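Local coordinates for protein lysyl oxidase (Pichia pastoris, PDB 1W7C) that probably oxidises primary amines, as a lysyl oxidase of the copper/topaquinone amine oxidase family with one copper ion and one topaquinone in each subunit, at residues P63-A68 against K495-V500; G208-F213 against S346-N351; Y230-Y235 against P469-P474; Y322-T325 against R330-Y333. All coordinates share one frame; numbering follows the deposited sequence. Where two conformers were deposited one is given.

Contact 1. Residues P63-A68 against K495-V500; sequences PNKTEA and KVDLDV. With CA (calcium ion), chain D; NAG (2-acetamido-2-deoxy-beta-D-glucopyranose), chain B.
Lys65 starts with CG anti to its own backbone N (chi1 -179°) and stays extended to its end, so that NZ reaches straight from the first turn of helix 65-73 to the carboxylates of Asp497 and Asp499, which come from the opposite direction. The contact belongs to a calcium site of the enzyme domain, and Lys65 adds to it a salt-bridge network from the N2 domain. NZ lies 2.8 Å from Asp497 OD2, on the syn side but 22° out of the carboxylate plane. It meets both oxygens of Asp499, each on its syn lone pair, OD1 and OD2 alike at 3.0 Å. Lysine suits this place because a long chain with a compact cation can serve several carboxylates; Asp643, another calcium ligand, pairs with the same NZ through OD2. A methionine in its place would probably leave the carboxylates of Asp497, Asp499 and Asp643 without this positive partner and freer to turn. Asp497 faces NZ mainly through OD2, whereas Asp499 OD1 serves both the ion and NZ. Ile644 O also coordinates the ion, and segment 495-500 supplies Asp497 OD1 at 2.3 Å, Asp499 OD1 at 2.3 Å and Leu498 O at 2.4 Å.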
# COMPACT_ATOMS: atom_id res chain seq x y z
N PRO A 63 -3.17 -30.05 16.48
CA PRO A 63 -4.22 -30.20 17.47
C PRO A 63 -5.49 -29.42 17.14
O PRO A 63 -5.46 -28.45 16.43
CB PRO A 63 -3.56 -29.67 18.75
CG PRO A 63 -2.10 -29.91 18.56
CD PRO A 63 -1.91 -29.56 17.07
N ASN A 64 -6.59 -29.90 17.70
CA ASN A 64 -7.82 -29.18 17.63
C ASN A 64 -7.78 -27.97 18.58
O ASN A 64 -6.99 -27.94 19.51
CB ASN A 64 -8.97 -30.10 17.98
CG ASN A 64 -9.33 -31.05 16.87
OD1 ASN A 64 -9.00 -30.84 15.69
ND2 ASN A 64 -9.99 -32.14 17.27
N LYS A 65 -8.60 -26.97 18.32
CA LYS A 65 -8.46 -25.69 18.97
C LYS A 65 -8.81 -25.72 20.45
O LYS A 65 -8.07 -25.16 21.24
CB LYS A 65 -9.26 -24.61 18.23
CG LYS A 65 -9.12 -23.23 18.87
CD LYS A 65 -9.77 -22.15 18.00
CE LYS A 65 -9.59 -20.80 18.65
NZ LYS A 65 -10.18 -19.74 17.78
N THR A 66 -9.93 -26.34 20.83
CA THR A 66 -10.27 -26.34 22.24
C THR A 66 -9.19 -27.02 23.08
O THR A 66 -8.77 -26.48 24.10
CB THR A 66 -11.62 -26.95 22.46
OG1 THR A 66 -12.58 -26.17 21.74
CG2 THR A 66 -12.07 -26.87 23.92
N GLU A 67 -8.65 -28.14 22.61
CA GLU A 67 -7.61 -28.85 23.37
C GLU A 67 -6.35 -28.01 23.39
O GLU A 67 -5.64 -27.94 24.40
CB GLU A 67 -7.32 -30.27 22.85
CG GLU A 67 -6.83 -30.39 21.42
CD GLU A 67 -6.51 -31.84 21.00
OE1 GLU A 67 -6.75 -32.78 21.81
OE2 GLU A 67 -6.01 -32.03 19.87
N ALA A 68 -6.05 -27.30 22.31
CA ALA A 68 -4.88 -26.42 22.28
C ALA A 68 -5.05 -25.30 23.29
O ALA A 68 -4.10 -24.97 24.00
CB ALA A 68 -4.69 -25.85 20.90
N LYS A 495 -6.29 -17.80 6.24
CA LYS A 495 -7.13 -18.09 7.40
C LYS A 495 -6.67 -17.18 8.54
O LYS A 495 -5.52 -17.28 8.98
CB LYS A 495 -7.00 -19.55 7.80
CG LYS A 495 -7.95 -19.98 8.88
CD LYS A 495 -7.65 -21.42 9.29
CE LYS A 495 -8.66 -21.98 10.31
NZ LYS A 495 -8.21 -23.34 10.77
N VAL A 496 -7.53 -16.27 8.97
CA VAL A 496 -7.20 -15.28 9.98
C VAL A 496 -8.15 -15.52 11.15
O VAL A 496 -9.27 -14.98 11.21
CB VAL A 496 -7.36 -13.83 9.42
CG1 VAL A 496 -6.92 -12.81 10.44
CG2 VAL A 496 -6.57 -13.63 8.12
N ASP A 497 -7.73 -16.36 12.08
CA ASP A 497 -8.56 -16.72 13.21
C ASP A 497 -8.27 -15.76 14.35
O ASP A 497 -7.64 -16.07 15.35
CB ASP A 497 -8.35 -18.18 13.58
CG ASP A 497 -9.20 -18.64 14.71
OD1 ASP A 497 -10.18 -17.90 15.08
OD2 ASP A 497 -8.98 -19.76 15.24
N LEU A 498 -8.82 -14.56 14.19
CA LEU A 498 -8.81 -13.52 15.22
C LEU A 498 -9.65 -14.04 16.39
O LEU A 498 -10.75 -14.55 16.16
CB LEU A 498 -9.42 -12.20 14.66
CG LEU A 498 -8.42 -11.33 13.91
CD1 LEU A 498 -9.15 -10.49 12.85
CD2 LEU A 498 -7.66 -10.44 14.85
N ASP A 499 -9.17 -13.80 17.60
CA ASP A 499 -9.90 -14.09 18.83
C ASP A 499 -9.73 -12.81 19.68
O ASP A 499 -8.79 -12.70 20.49
CB ASP A 499 -9.28 -15.28 19.60
CG ASP A 499 -9.62 -16.63 19.04
OD1 ASP A 499 -10.49 -16.79 18.14
OD2 ASP A 499 -8.98 -17.63 19.53
N VAL A 500 -10.54 -11.82 19.41
CA VAL A 500 -10.36 -10.52 20.03
C VAL A 500 -11.02 -10.48 21.40
O VAL A 500 -12.23 -10.60 21.51
CB VAL A 500 -10.94 -9.39 19.14
CG1 VAL A 500 -10.65 -8.05 19.76
CG2 VAL A 500 -10.33 -9.48 17.76
CA CA D . -11.72 -16.68 16.24
C1 NAG B . -10.50 -32.98 16.21
C2 NAG B . -10.40 -34.42 16.79
C3 NAG B . -11.08 -35.49 15.91
C4 NAG B . -12.44 -35.01 15.43
C5 NAG B . -12.31 -33.58 14.91
C6 NAG B . -13.60 -33.01 14.38
C7 NAG B . -8.51 -35.06 18.19
C8 NAG B . -7.04 -35.34 18.29
N2 NAG B . -8.99 -34.74 16.99
O3 NAG B . -11.18 -36.70 16.65
O4 NAG B . -12.93 -35.77 14.33
O5 NAG B . -11.84 -32.70 15.90
O6 NAG B . -14.45 -32.86 15.47
O7 NAG B . -9.22 -35.14 19.19
O HOH W 1 -13.36 -15.32 17.39

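Contact 2. Residues G208-F213 against S346-N351; sequences GFFFKF and SDDPFN
Asp348 OD2, the oxygen 3.5 Å from Phe210 CE2, accepts two backbone N-H groups of its own loop: Phe350 N at 2.9 Å on the anti side of the carboxylate and Asn351 N at 2.8 Å on the syn side, both somewhat out of its plane. These bonds fix the rotation of the carboxylate, whose plane is turned 34° from that of the Phe210 ring. Asp348 CG stands between the backbone N and the carbonyl carbon (chi1 86°), which folds the acid back over the residues that follow it, and aspartate has just the length for this. The bond to Phe350 N makes an Asx turn, that to Asn351 N an Asx motif; just before them Ser346 OG accepts from Asp348 N in an ST turn. Against this tightly turned loop of the enzyme domain, Phe210 projects from strand 209-214 in the middle of a five-stranded antiparallel sheet. Pro349 CD sits over the centre of one ring face, 3.8 Å from the centroid, as a CH-pi contact; a rigid proline ring presents its C-H groups well to an aromatic face. Pro349 CG touches Phe210 CG at 3.6 Å, while Phe350 approaches obliquely with its CB, 3.8 Å from Phe210 CE2. The Phe350 ring itself leads away to meet that of His173, and Trp521 of the second subunit packs on Pro349.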
# COMPACT_ATOMS: atom_id res chain seq x y z
N GLY A 208 2.97 -22.38 -29.67
CA GLY A 208 1.65 -22.41 -30.29
C GLY A 208 1.28 -23.76 -30.87
O GLY A 208 0.28 -23.87 -31.59
N PHE A 209 2.05 -24.80 -30.55
CA PHE A 209 1.65 -26.16 -30.91
C PHE A 209 0.97 -26.81 -29.71
O PHE A 209 1.56 -26.87 -28.64
CB PHE A 209 2.84 -27.00 -31.33
CG PHE A 209 2.46 -28.35 -31.81
CD1 PHE A 209 2.01 -28.53 -33.09
CD2 PHE A 209 2.44 -29.44 -30.94
CE1 PHE A 209 1.62 -29.75 -33.52
CE2 PHE A 209 2.02 -30.68 -31.38
CZ PHE A 209 1.61 -30.83 -32.67
N PHE A 210 -0.26 -27.27 -29.88
CA PHE A 210 -1.06 -27.82 -28.79
C PHE A 210 -1.53 -29.24 -29.11
O PHE A 210 -1.57 -29.67 -30.26
CB PHE A 210 -2.29 -26.93 -28.54
CG PHE A 210 -1.94 -25.47 -28.33
CD1 PHE A 210 -2.08 -24.56 -29.37
CD2 PHE A 210 -1.37 -25.03 -27.13
CE1 PHE A 210 -1.71 -23.24 -29.19
CE2 PHE A 210 -1.04 -23.70 -26.95
CZ PHE A 210 -1.18 -22.81 -27.97
N PHE A 211 -1.95 -29.94 -28.07
CA PHE A 211 -2.48 -31.26 -28.20
C PHE A 211 -3.41 -31.59 -27.04
O PHE A 211 -3.45 -30.89 -26.03
CB PHE A 211 -1.35 -32.31 -28.32
CG PHE A 211 -0.28 -32.17 -27.29
CD1 PHE A 211 -0.40 -32.79 -26.05
CD2 PHE A 211 0.86 -31.42 -27.55
CE1 PHE A 211 0.59 -32.63 -25.08
CE2 PHE A 211 1.84 -31.26 -26.60
CZ PHE A 211 1.72 -31.88 -25.36
N LYS A 212 -4.15 -32.68 -27.21
CA LYS A 212 -5.14 -33.14 -26.25
C LYS A 212 -5.08 -34.65 -26.23
O LYS A 212 -5.06 -35.28 -27.28
CB LYS A 212 -6.54 -32.69 -26.63
CG LYS A 212 -7.61 -33.02 -25.59
CD LYS A 212 -9.01 -32.79 -26.14
CE LYS A 212 -10.08 -33.10 -25.12
NZ LYS A 212 -11.47 -32.99 -25.64
N PHE A 213 -5.07 -35.22 -25.04
CA PHE A 213 -5.01 -36.67 -24.88
C PHE A 213 -5.97 -37.17 -23.82
O PHE A 213 -6.40 -36.44 -22.94
CB PHE A 213 -3.58 -37.17 -24.62
CG PHE A 213 -2.92 -36.59 -23.39
CD1 PHE A 213 -2.88 -37.32 -22.22
CD2 PHE A 213 -2.30 -35.33 -23.41
CE1 PHE A 213 -2.23 -36.82 -21.10
CE2 PHE A 213 -1.66 -34.82 -22.28
CZ PHE A 213 -1.63 -35.56 -21.13
N SER A 346 -7.40 -17.20 -22.08
CA SER A 346 -6.63 -17.26 -23.32
C SER A 346 -7.47 -17.71 -24.47
O SER A 346 -8.54 -18.24 -24.28
CB SER A 346 -5.51 -18.28 -23.14
OG SER A 346 -4.67 -18.42 -24.27
N ASP A 347 -6.97 -17.43 -25.67
CA ASP A 347 -7.52 -18.00 -26.87
C ASP A 347 -7.06 -19.42 -27.11
O ASP A 347 -7.66 -20.10 -27.95
CB ASP A 347 -7.16 -17.15 -28.11
CG ASP A 347 -5.63 -16.98 -28.31
OD1 ASP A 347 -4.89 -16.85 -27.29
OD2 ASP A 347 -5.12 -16.89 -29.44
N ASP A 348 -6.02 -19.87 -26.41
CA ASP A 348 -5.37 -21.15 -26.71
C ASP A 348 -5.68 -22.21 -25.67
O ASP A 348 -6.06 -21.88 -24.55
CB ASP A 348 -3.87 -20.95 -27.02
CG ASP A 348 -2.98 -20.93 -25.82
OD1 ASP A 348 -2.01 -20.11 -25.87
OD2 ASP A 348 -3.08 -21.74 -24.88
N PRO A 349 -5.63 -23.48 -26.06
CA PRO A 349 -6.08 -24.55 -25.17
C PRO A 349 -5.08 -24.96 -24.09
O PRO A 349 -5.37 -25.89 -23.32
CB PRO A 349 -6.34 -25.70 -26.12
CG PRO A 349 -5.35 -25.48 -27.22
CD PRO A 349 -5.28 -24.00 -27.40
N PHE A 350 -3.91 -24.34 -24.04
CA PHE A 350 -3.03 -24.54 -22.90
C PHE A 350 -3.32 -23.53 -21.81
O PHE A 350 -3.69 -23.90 -20.68
CB PHE A 350 -1.56 -24.52 -23.28
CG PHE A 350 -0.66 -24.99 -22.17
CD1 PHE A 350 -0.38 -26.35 -22.00
CD2 PHE A 350 -0.10 -24.10 -21.28
CE1 PHE A 350 0.45 -26.79 -20.99
CE2 PHE A 350 0.70 -24.56 -20.26
CZ PHE A 350 0.98 -25.90 -20.12
N ASN A 351 -3.17 -22.26 -22.13
CA ASN A 351 -3.37 -21.23 -21.11
C ASN A 351 -4.82 -21.17 -20.66
O ASN A 351 -5.09 -20.98 -19.49
CB ASN A 351 -2.83 -19.88 -21.57
CG ASN A 351 -1.30 -19.80 -21.53
OD1 ASN A 351 -0.61 -20.76 -21.22
ND2 ASN A 351 -0.78 -18.63 -21.83

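Contact 3. Residues Y230-Y235 against P469-P474; sequences YNNKVY and PETSAP
Asn232 meets Thr471 through its amide nitrogen, which lies beside both branches of the threonine: ND2 is 3.0 Å from OG1 and 3.3 Å from the methyl CG2. Asn232 stands in the type I' beta turn from Tyr230 to Lys233, which joins strands 224-230 and 233-235 at the edge of an antiparallel sheet. Both central residues of the turn, Asn231 and Asn232, have positive phi, a conformation that asparagine tolerates better than most residues with a side chain. The two side chains come from opposite directions, and ND2 donates to Thr471 OG1 at an N-H...O angle of 151°, with the oxygen tilted 16° from the amide plane. With OG1 between its backbone N and carbonyl carbon (chi1 56°), Thr471 carries CG2 beside the backbone N, which brings both branches next to the amide nitrogen. The same hydroxyl is also hydrogen-bonded to Asp347 OD2, which ties this loop of the enzyme domain to the neighbouring loop 346-351. A leucine in place of Asn232 would probably leave Thr471 OG1 without its amide donor and take the donor from a water that joins the two segments. On the side of the second subunit, Pro520 of that chain packs on Asn232. This water accepts from Asn232 ND2 at 2.9 Å and lies within hydrogen-bonding distance of Asn231 OD1 at 2.8 Å and of Glu470 OE2 at 2.9 Å.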
# COMPACT_ATOMS: atom_id res chain seq x y z
N TYR A 230 -3.32 -26.48 -33.94
CA TYR A 230 -2.33 -25.53 -34.43
C TYR A 230 -3.04 -24.50 -35.28
O TYR A 230 -3.88 -24.85 -36.12
CB TYR A 230 -1.23 -26.24 -35.22
CG TYR A 230 -0.19 -25.29 -35.79
CD1 TYR A 230 0.86 -24.82 -35.00
CD2 TYR A 230 -0.28 -24.85 -37.10
CE1 TYR A 230 1.79 -23.95 -35.52
CE2 TYR A 230 0.66 -23.98 -37.63
CZ TYR A 230 1.68 -23.54 -36.84
OH TYR A 230 2.61 -22.68 -37.35
N ASN A 231 -2.75 -23.22 -35.05
CA ASN A 231 -3.41 -22.13 -35.75
C ASN A 231 -4.94 -22.28 -35.70
O ASN A 231 -5.63 -22.09 -36.68
CB ASN A 231 -2.90 -22.02 -37.20
CG ASN A 231 -3.40 -20.77 -37.91
OD1 ASN A 231 -3.65 -19.73 -37.29
ND2 ASN A 231 -3.53 -20.87 -39.25
N ASN A 232 -5.43 -22.65 -34.51
CA ASN A 232 -6.86 -22.80 -34.22
C ASN A 232 -7.60 -23.86 -35.04
O ASN A 232 -8.82 -23.83 -35.10
CB ASN A 232 -7.57 -21.44 -34.32
CG ASN A 232 -7.18 -20.51 -33.20
OD1 ASN A 232 -7.40 -20.84 -32.02
ND2 ASN A 232 -6.57 -19.36 -33.54
N LYS A 233 -6.85 -24.78 -35.62
CA LYS A 233 -7.38 -25.90 -36.37
C LYS A 233 -7.12 -27.19 -35.60
O LYS A 233 -6.10 -27.34 -34.97
CB LYS A 233 -6.76 -25.95 -37.76
CG LYS A 233 -7.08 -24.70 -38.58
CD LYS A 233 -6.75 -24.87 -40.05
CE LYS A 233 -6.86 -23.55 -40.82
NZ LYS A 233 -8.27 -23.11 -40.95
N VAL A 234 -8.09 -28.10 -35.65
CA VAL A 234 -8.04 -29.37 -34.94
C VAL A 234 -7.79 -30.51 -35.92
O VAL A 234 -8.50 -30.64 -36.92
CB VAL A 234 -9.37 -29.64 -34.20
CG1 VAL A 234 -9.31 -30.95 -33.43
CG2 VAL A 234 -9.71 -28.47 -33.26
N TYR A 235 -6.81 -31.35 -35.57
CA TYR A 235 -6.45 -32.54 -36.32
C TYR A 235 -6.63 -33.74 -35.40
O TYR A 235 -6.27 -33.67 -34.23
CB TYR A 235 -5.01 -32.42 -36.83
CG TYR A 235 -4.80 -31.19 -37.65
CD1 TYR A 235 -4.42 -29.99 -37.06
CD2 TYR A 235 -5.00 -31.20 -39.03
CE1 TYR A 235 -4.26 -28.83 -37.82
CE2 TYR A 235 -4.84 -30.07 -39.79
CZ TYR A 235 -4.46 -28.88 -39.19
OH TYR A 235 -4.30 -27.74 -39.97
N PRO A 469 -2.21 -13.34 -34.19
CA PRO A 469 -2.89 -12.06 -34.42
C PRO A 469 -4.41 -12.21 -34.61
O PRO A 469 -5.14 -11.27 -34.32
CB PRO A 469 -2.26 -11.54 -35.72
CG PRO A 469 -0.96 -12.25 -35.85
CD PRO A 469 -1.11 -13.56 -35.15
N GLU A 470 -4.87 -13.34 -35.12
CA GLU A 470 -6.29 -13.53 -35.39
C GLU A 470 -7.15 -13.70 -34.13
O GLU A 470 -8.35 -13.38 -34.16
CB GLU A 470 -6.51 -14.77 -36.28
CG GLU A 470 -6.16 -14.53 -37.74
CD GLU A 470 -6.56 -15.69 -38.66
OE1 GLU A 470 -6.36 -15.56 -39.88
OE2 GLU A 470 -7.07 -16.74 -38.17
N THR A 471 -6.56 -14.23 -33.06
CA THR A 471 -7.38 -14.62 -31.91
C THR A 471 -6.86 -14.19 -30.54
O THR A 471 -7.61 -14.26 -29.55
CB THR A 471 -7.60 -16.16 -31.88
OG1 THR A 471 -6.33 -16.85 -31.89
CG2 THR A 471 -8.36 -16.62 -33.13
N SER A 472 -5.60 -13.75 -30.44
CA SER A 472 -4.98 -13.56 -29.14
C SER A 472 -5.27 -12.22 -28.46
O SER A 472 -5.05 -12.11 -27.25
CB SER A 472 -3.47 -13.74 -29.24
OG SER A 472 -3.08 -15.04 -29.60
N ALA A 473 -5.68 -11.21 -29.22
CA ALA A 473 -5.78 -9.86 -28.68
C ALA A 473 -6.75 -9.66 -27.51
O ALA A 473 -6.50 -8.82 -26.67
CB ALA A 473 -6.08 -8.86 -29.79
N PRO A 474 -7.89 -10.37 -27.46
CA PRO A 474 -8.76 -10.23 -26.28
C PRO A 474 -8.15 -10.75 -24.98
O PRO A 474 -8.79 -10.58 -23.95
CB PRO A 474 -10.01 -11.03 -26.65
CG PRO A 474 -9.98 -11.09 -28.15
CD PRO A 474 -8.51 -11.20 -28.49
O HOH W 2 -6.09 -18.76 -36.34

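Contact 4. Residues Y322-T325 against R330-Y333; sequences YDIT and RIVY
A beta hairpin of the enzyme domain, strands 318-326 and 329-344, pairs here across a classic beta bulge. Ile331 and Val332 both lie opposite Ile324, whose carbonyl O takes Ile331 N at 2.9 Å and, weakly, Val332 N at 3.3 Å. Ile324 N returns a bond to Val332 O at 2.9 Å, closing the antiparallel hydrogen-bonded pair; beyond the bulge Thr325 faces Arg330 as a non-hydrogen-bonded pair. Ile324 and Val332 lie side by side, with CD1 of the isoleucine 4.0 Å from CB of the valine, branched apolar residues well suited to a buried sheet face. Asp323 and Arg330 form a salt bridge in which the guanidinium grips one oxygen side-on: Asp323 OD2 is 2.8 Å from Arg330 NE and 2.9 Å from Arg330 NH2, near the guanidinium plane. A bend at chi3 (-55°) turns the arginine toward the acid, while its NH1 pairs with Asp73. Asp323 N donates to Tyr333 O, and farther out the edge of the Tyr322 ring points to the face of the Tyr333 ring, an edge-to-face pair with planes at 75°. Tyr333 OH bonds to Trp21 NE1, and the ring lies beside the calcium-binding aspartates. Two successive residues opposite a single partner, their N-H groups both directed at its carbonyl, are the signature of the classic bulge in an antiparallel hairpin.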
# COMPACT_ATOMS: atom_id res chain seq x y z
N TYR A 322 0.94 -19.28 15.12
CA TYR A 322 -0.01 -19.68 16.14
C TYR A 322 0.21 -18.88 17.41
O TYR A 322 1.34 -18.50 17.77
CB TYR A 322 0.08 -21.20 16.42
CG TYR A 322 -0.47 -22.04 15.32
CD1 TYR A 322 0.35 -22.50 14.28
CD2 TYR A 322 -1.80 -22.35 15.27
CE1 TYR A 322 -0.21 -23.24 13.21
CE2 TYR A 322 -2.34 -23.09 14.25
CZ TYR A 322 -1.54 -23.55 13.24
OH TYR A 322 -2.12 -24.30 12.24
N ASP A 323 -0.90 -18.67 18.12
CA ASP A 323 -0.84 -17.99 19.43
C ASP A 323 -0.17 -16.64 19.37
O ASP A 323 0.76 -16.34 20.11
CB ASP A 323 -0.17 -18.91 20.48
CG ASP A 323 -0.50 -18.51 21.89
OD1 ASP A 323 0.36 -18.73 22.78
OD2 ASP A 323 -1.60 -17.97 22.16
N ILE A 324 -0.62 -15.80 18.45
CA ILE A 324 -0.07 -14.47 18.30
C ILE A 324 -0.61 -13.60 19.43
O ILE A 324 -1.82 -13.39 19.53
CB ILE A 324 -0.41 -13.80 16.95
CG1 ILE A 324 0.04 -14.67 15.79
CG2 ILE A 324 0.27 -12.42 16.90
CD1 ILE A 324 -0.28 -14.13 14.43
N THR A 325 0.30 -13.16 20.29
CA THR A 325 -0.04 -12.33 21.42
C THR A 325 0.59 -10.95 21.34
O THR A 325 1.67 -10.79 20.79
CB THR A 325 0.42 -13.00 22.75
OG1 THR A 325 1.85 -13.02 22.82
CG2 THR A 325 -0.15 -14.42 22.84
N ARG A 330 -3.69 -12.94 23.67
CA ARG A 330 -3.81 -13.49 22.34
C ARG A 330 -4.79 -12.64 21.53
O ARG A 330 -5.90 -12.38 21.97
CB ARG A 330 -4.38 -14.91 22.40
CG ARG A 330 -4.53 -15.56 21.07
CD ARG A 330 -5.16 -16.96 21.13
NE ARG A 330 -4.36 -17.77 22.04
CZ ARG A 330 -4.67 -18.12 23.29
NH1 ARG A 330 -5.88 -17.95 23.78
NH2 ARG A 330 -3.75 -18.72 24.02
N ILE A 331 -4.35 -12.23 20.35
CA ILE A 331 -5.23 -11.63 19.36
C ILE A 331 -5.58 -12.55 18.19
O ILE A 331 -6.64 -12.40 17.62
CB ILE A 331 -4.70 -10.28 18.85
CG1 ILE A 331 -3.35 -10.40 18.15
CG2 ILE A 331 -4.66 -9.24 19.97
CD1 ILE A 331 -3.03 -9.25 17.26
N VAL A 332 -4.69 -13.49 17.87
CA VAL A 332 -4.95 -14.40 16.73
C VAL A 332 -4.48 -15.81 17.15
O VAL A 332 -3.32 -16.01 17.48
CB VAL A 332 -4.16 -13.97 15.46
CG1 VAL A 332 -4.30 -15.03 14.35
CG2 VAL A 332 -4.58 -12.61 14.98
N TYR A 333 -5.41 -16.76 17.10
CA TYR A 333 -5.08 -18.14 17.40
C TYR A 333 -4.22 -18.76 16.29
O TYR A 333 -3.21 -19.39 16.57
CB TYR A 333 -6.34 -18.98 17.68
CG TYR A 333 -5.95 -20.46 17.81
CD1 TYR A 333 -5.29 -20.91 18.94
CD2 TYR A 333 -6.22 -21.38 16.80
CE1 TYR A 333 -4.86 -22.23 19.03
CE2 TYR A 333 -5.80 -22.69 16.87
CZ TYR A 333 -5.12 -23.11 18.00
OH TYR A 333 -4.66 -24.39 18.09

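Overall arrangement
The four contacts form two clusters on opposite sides of the chain's centre. Contacts 1 and 4 have centres about 8 Å apart and lie on neighbouring strands, 488-498 for contact 1 and 329-344 for contact 4: Asp499 N meets Ile331 O and Tyr333 N meets Asp497 O, so the hairpin borders the calcium site. Contacts 2 and 3, with centres about 9 Å apart, join the 170-235 sheet to enzyme-domain loops; Asp347 of contact 2 also bonds Ser472 OG of contact 3, and both contacts touch the second subunit. Centres of contacts 1 and 2 lie about 44 Å apart. Along the chain, contact 1 encloses the others, contacts 2 and 3 interleave, and contact 4 nests inside them all, so the enzyme domain receives the preceding domains at two distant places.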